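Local structure of FAD-dependent oxidoreductase (Actinomadura kijaniata, 3M9V) at residues Ala33-Ile38 / Ala92-Ser97; Asp54-Leu59 / Ala99-Met104. The protein binds dTDP and probably acts as a flavin-dependent oxidoreductase of the acyl-CoA dehydrogenase family in the biosynthesis of the sugar D-kijanose. One frame throughout, in Å; residues are numbered along the deposited sequence.

Contact 1 of 2, residues Ala33-Ile38 / Ala92-Ser97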
loop_
_atom_site.group_PDB
_atom_site.type_symbol
_atom_site.label_atom_id
_atom_site.label_comp_id
_atom_site.label_asym_id
_atom_site.label_seq_id
_atom_site.Cartn_x
_atom_site.Cartn_y
_atom_site.Cartn_z
ATOM N N ALA A 33 30.484 -7.737 23.291
ATOM C CA ALA A 33 30.856 -8.987 23.970
ATOM C C ALA A 33 29.681 -9.909 24.264
ATOM O O ALA A 33 29.844 -11.136 24.323
ATOM C CB ALA A 33 31.565 -8.710 25.288
ATOM N N HIS A 34 28.512 -9.308 24.486
ATOM C CA HIS A 34 27.329 -10.055 24.901
ATOM C C HIS A 34 26.490 -10.526 23.727
ATOM O O HIS A 34 25.694 -11.455 23.869
ATOM C CB HIS A 34 26.479 -9.190 25.837
ATOM C CG HIS A 34 27.230 -8.795 27.069
ATOM N ND1 HIS A 34 27.346 -9.630 28.158
ATOM C CD2 HIS A 34 27.977 -7.700 27.348
ATOM C CE1 HIS A 34 28.087 -9.041 29.080
ATOM N NE2 HIS A 34 28.478 -7.869 28.615
ATOM N N LEU A 35 26.647 -9.889 22.572
ATOM C CA LEU A 35 25.838 -10.316 21.433
ATOM C C LEU A 35 25.843 -11.815 21.141
ATOM O O LEU A 35 24.781 -12.411 20.937
ATOM C CB LEU A 35 26.089 -9.461 20.179
ATOM C CG LEU A 35 25.897 -7.968 20.430
ATOM C CD1 LEU A 35 26.161 -7.126 19.187
ATOM C CD2 LEU A 35 24.474 -7.749 20.897
ATOM N N PRO A 36 27.031 -12.448 21.114
ATOM C CA PRO A 36 27.019 -13.879 20.770
ATOM C C PRO A 36 26.189 -14.754 21.706
ATOM O O PRO A 36 25.543 -15.684 21.248
ATOM C CB PRO A 36 28.503 -14.288 20.840
ATOM C CG PRO A 36 29.278 -12.962 20.686
ATOM C CD PRO A 36 28.391 -11.916 21.326
ATOM N N ARG A 37 26.153 -14.503 23.008
ATOM C CA ARG A 37 25.252 -15.295 23.859
ATOM C C ARG A 37 23.772 -14.998 23.579
ATOM O O ARG A 37 22.913 -15.888 23.538
ATOM C CB ARG A 37 25.509 -15.056 25.352
ATOM C CG ARG A 37 24.559 -15.828 26.287
ATOM C CD ARG A 37 24.548 -15.281 27.724
ATOM N NE ARG A 37 25.796 -15.662 28.382
ATOM C CZ ARG A 37 26.021 -16.804 29.035
ATOM N NH1 ARG A 37 27.236 -17.031 29.520
ATOM N NH2 ARG A 37 25.081 -17.723 29.202
ATOM N N ILE A 38 23.482 -13.716 23.387
ATOM C CA ILE A 38 22.121 -13.283 23.087
ATOM C C ILE A 38 21.559 -13.960 21.840
ATOM O O ILE A 38 20.467 -14.534 21.870
ATOM C CB ILE A 38 22.030 -11.744 23.029
ATOM C CG1 ILE A 38 22.314 -11.215 24.440
ATOM C CG2 ILE A 38 20.677 -11.313 22.446
ATOM C CD1 ILE A 38 22.562 -9.699 24.533
ATOM N N ALA A 92 18.605 -5.832 19.445
ATOM C CA ALA A 92 17.446 -6.420 18.783
ATOM C C ALA A 92 17.811 -7.257 17.553
ATOM O O ALA A 92 17.115 -8.230 17.260
ATOM C CB ALA A 92 16.424 -5.343 18.434
ATOM N N ARG A 93 18.879 -6.910 16.842
ATOM C CA ARG A 93 19.261 -7.761 15.719
ATOM C C ARG A 93 19.639 -9.125 16.243
ATOM O O ARG A 93 19.517 -10.085 15.513
ATOM C CB ARG A 93 20.498 -7.249 14.975
ATOM C CG ARG A 93 20.175 -5.977 14.284
ATOM C CD ARG A 93 21.418 -5.303 13.775
ATOM N NE ARG A 93 22.098 -6.215 12.870
ATOM C CZ ARG A 93 22.956 -5.786 11.959
ATOM N NH1 ARG A 93 23.205 -4.486 11.832
ATOM N NH2 ARG A 93 23.551 -6.674 11.183
ATOM N N ALA A 94 20.102 -9.210 17.487
ATOM C CA ALA A 94 20.318 -10.511 18.118
ATOM C C ALA A 94 19.071 -11.134 18.760
ATOM O O ALA A 94 18.820 -12.333 18.568
ATOM C CB ALA A 94 21.461 -10.392 19.106
ATOM N N ASP A 95 18.273 -10.350 19.495
ATOM C CA ASP A 95 17.040 -10.905 20.016
ATOM C C ASP A 95 16.201 -9.718 20.489
ATOM O O ASP A 95 16.635 -8.891 21.297
ATOM C CB ASP A 95 17.307 -11.817 21.241
ATOM C CG ASP A 95 16.008 -12.307 21.878
ATOM O OD1 ASP A 95 15.659 -12.066 23.069
ATOM O OD2 ASP A 95 15.292 -12.988 21.117
ATOM N N ALA A 96 14.999 -9.630 19.955
ATOM C CA ALA A 96 14.170 -8.454 20.188
ATOM C C ALA A 96 13.600 -8.449 21.610
ATOM O O ALA A 96 13.439 -7.364 22.182
ATOM C CB ALA A 96 13.015 -8.498 19.190
ATOM N N SER A 97 13.259 -9.624 22.138
ATOM C CA SER A 97 12.798 -9.709 23.531
ATOM C C SER A 97 13.840 -9.168 24.485
ATOM O O SER A 97 13.470 -8.437 25.395
ATOM C CB SER A 97 12.503 -11.137 24.022
ATOM O OG SER A 97 11.383 -11.647 23.309
#
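Residues 35-38 of helix 35-48 meet the corner between helices 81-94 and 96-118, and the backbones come nearest at I38 and A94, whose CA atoms lie 6.0 Å apart. This close approach brings the branched side chain of I38 against the CB atoms of A94 and D95. Its CG2 is 3.6 Å from A94 CB and equally 3.6 Å from D95 CB, so a single methyl bridges two successive residues of the corner. With CG1 beside the backbone N (chi1 -66°), CG2 is placed anti to that N and is the branch that meets the corner. The side chains of I38 and D95 cross at about a right angle, and the aspartate joins in through CB alone. A94 directs its CB at helix 35-48 and touches L35 as well, loosely, with L35 CD2 at 4.4 Å and L35 O at 4.3 Å from that methyl. Helices 35-48, 81-94 and 96-118 belong to the helical N-terminal domain of the acyl-CoA dehydrogenase fold. D95 marks the break between the last two: it is extended between the end of one helix and the start of the next, and sits at the N-cap of helix 96-118. Its side chain caps a backbone N just past S97, and OD1 is hydrogen-bonded to T98 OG1, so the buried carboxylate is held by the start of the helix it caps. Elsewhere the corner is tied to other parts of the fold: R93 forms a salt bridge with D276 of helix 264-283, and S97 OG hydrogen-bonds A221 N.

Contact 2 of 2, residues Asp54-Leu59 / Ala99-Met104; sequences DTFDAL and ALALHM
F56 reaches from helix 53-61 to A101 and L102 of helix 96-118; the axes of 54-59 and 99-104 pass 11.9 Å apart and cross at -40°. Its CG stands opposite the carbonyl carbon (chi1 -80°), which sends the ring out from its helix with CZ leading. That atom lies 3.8 Å from A101 CB, met obliquely, and 3.9 Å from L102 N, which sits at the ring edge close to its plane. The approach is purely van der Waals, and the small alanine lets the ring come in close to the helix backbone. Both helices belong to the helical N-terminal domain of the acyl-CoA dehydrogenase fold, and here they border the flavin region: the A101 side chain is about 5 Å from that of S173, an FMN-binding residue in another structure of the protein, although no FMN is bound in this chain. L102 has CG anti to its backbone N (chi1 -175°), and CD1 meets two side chains at the limit of contact, F56 CE1 at 4.4 Å and L59 CD1 also at 4.4 Å. L59, one turn after F56, lays CD1 over one face of the ring near the rim, 4.2 Å above its plane, while the ring of F51 also meets F56.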
loop_
_atom_site.group_PDB
_atom_site.type_symbol
_atom_site.label_atom_id
_atom_site.label_comp_id
_atom_site.label_asym_id
_atom_site.label_seq_id
_atom_site.Cartn_x
_atom_site.Cartn_y
_atom_site.Cartn_z
ATOM N N ASP A 54 20.288 -15.417 32.491
ATOM C CA ASP A 54 21.756 -15.389 32.414
ATOM C C ASP A 54 22.320 -14.232 31.595
ATOM O O ASP A 54 23.425 -13.717 31.849
ATOM C CB ASP A 54 22.320 -16.684 31.791
ATOM C CG ASP A 54 21.544 -17.137 30.556
ATOM O OD1 ASP A 54 22.119 -17.549 29.521
ATOM O OD2 ASP A 54 20.301 -17.055 30.623
ATOM N N THR A 55 21.572 -13.807 30.579
ATOM C CA THR A 55 22.055 -12.640 29.843
ATOM C C THR A 55 22.045 -11.443 30.780
ATOM O O THR A 55 22.956 -10.606 30.767
ATOM C CB THR A 55 21.075 -12.348 28.685
ATOM O OG1 THR A 55 21.227 -13.412 27.741
ATOM C CG2 THR A 55 21.391 -10.993 28.072
ATOM N N PHE A 56 20.970 -11.332 31.559
ATOM C CA PHE A 56 20.849 -10.179 32.451
ATOM C C PHE A 56 21.825 -10.244 33.610
ATOM O O PHE A 56 22.379 -9.215 34.014
ATOM C CB PHE A 56 19.403 -9.925 32.885
ATOM C CG PHE A 56 18.661 -9.211 31.792
ATOM C CD1 PHE A 56 18.575 -7.818 31.784
ATOM C CD2 PHE A 56 18.153 -9.940 30.719
ATOM C CE1 PHE A 56 17.956 -7.163 30.702
ATOM C CE2 PHE A 56 17.549 -9.281 29.639
ATOM C CZ PHE A 56 17.449 -7.893 29.638
ATOM N N ASP A 57 22.108 -11.456 34.084
ATOM C CA ASP A 57 23.190 -11.531 35.072
ATOM C C ASP A 57 24.493 -10.989 34.491
ATOM O O ASP A 57 25.180 -10.208 35.142
ATOM C CB ASP A 57 23.398 -12.935 35.651
ATOM C CG ASP A 57 22.277 -13.362 36.577
ATOM O OD1 ASP A 57 21.537 -12.519 37.130
ATOM O OD2 ASP A 57 22.098 -14.585 36.732
ATOM N N ALA A 58 24.854 -11.364 33.266
ATOM C CA ALA A 58 26.080 -10.812 32.688
ATOM C C ALA A 58 26.071 -9.291 32.494
ATOM O O ALA A 58 27.101 -8.632 32.677
ATOM C CB ALA A 58 26.424 -11.533 31.371
ATOM N N LEU A 59 24.933 -8.708 32.120
ATOM C CA LEU A 59 24.922 -7.265 31.868
ATOM C C LEU A 59 25.057 -6.508 33.184
ATOM O O LEU A 59 25.698 -5.454 33.241
ATOM C CB LEU A 59 23.637 -6.826 31.157
ATOM C CG LEU A 59 23.376 -7.430 29.766
ATOM C CD1 LEU A 59 21.948 -7.213 29.250
ATOM C CD2 LEU A 59 24.398 -6.947 28.727
ATOM N N ALA A 99 16.156 -6.964 23.889
ATOM C CA ALA A 99 16.209 -5.520 23.696
ATOM C C ALA A 99 15.027 -4.831 24.383
ATOM O O ALA A 99 15.198 -3.735 24.904
ATOM C CB ALA A 99 16.233 -5.169 22.185
ATOM N N LEU A 100 13.839 -5.420 24.319
ATOM C CA LEU A 100 12.630 -4.763 24.790
ATOM C C LEU A 100 12.755 -4.674 26.322
ATOM O O LEU A 100 12.479 -3.627 26.921
ATOM C CB LEU A 100 11.399 -5.602 24.431
ATOM C CG LEU A 100 10.085 -5.098 25.062
ATOM C CD1 LEU A 100 9.860 -3.703 24.561
ATOM C CD2 LEU A 100 8.853 -5.950 24.711
ATOM N N ALA A 101 13.197 -5.769 26.946
ATOM C CA ALA A 101 13.456 -5.735 28.379
ATOM C C ALA A 101 14.565 -4.755 28.732
ATOM O O ALA A 101 14.370 -3.982 29.648
ATOM C CB ALA A 101 13.787 -7.109 28.955
ATOM N N LEU A 102 15.719 -4.802 28.053
ATOM C CA LEU A 102 16.752 -3.805 28.305
ATOM C C LEU A 102 16.322 -2.340 28.196
ATOM O O LEU A 102 16.785 -1.508 28.976
ATOM C CB LEU A 102 17.964 -4.045 27.403
ATOM C CG LEU A 102 19.182 -3.153 27.628
ATOM C CD1 LEU A 102 19.684 -3.471 29.045
ATOM C CD2 LEU A 102 20.261 -3.548 26.613
ATOM N N HIS A 103 15.493 -2.005 27.209
ATOM C CA HIS A 103 14.962 -0.652 27.084
ATOM C C HIS A 103 14.338 -0.178 28.410
ATOM O O HIS A 103 14.491 0.995 28.755
ATOM C CB HIS A 103 13.874 -0.569 26.006
ATOM C CG HIS A 103 13.076 0.697 26.061
ATOM N ND1 HIS A 103 11.867 0.796 26.724
ATOM C CD2 HIS A 103 13.344 1.935 25.578
ATOM C CE1 HIS A 103 11.403 2.032 26.618
ATOM N NE2 HIS A 103 12.293 2.746 25.944
ATOM N N MET A 104 13.645 -1.040 29.150
ATOM C CA MET A 104 12.944 -0.582 30.381
ATOM C C MET A 104 14.007 -0.116 31.388
ATOM O O MET A 104 13.873 0.911 32.052
ATOM C CB MET A 104 12.175 -1.751 31.036
ATOM C CG MET A 104 11.001 -2.353 30.219
ATOM S SD MET A 104 9.901 -1.122 29.472
ATOM C CE MET A 104 9.131 -0.539 30.974
#

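How the contacts relate
After helix 22-32 the chain runs through helix 35-48 and helix 53-61, then helices 81-94 and 96-118. Contact 1 closes a loop of 53 intervening residues and contact 2 one of 39. Their segments alternate along the chain, so the two loops cross instead of nesting. The consecutive helices 35-48 and 53-61 are thereby laid against the later pair, with helix 96-118 used by both contacts, whose centres are 10 Å apart. The earlier pair is also joined to itself, through a salt bridge between R37 NH2 and D54 OD1 (3.0 Å) and packing of I38 CG1 on T55 CG2 (3.8 Å).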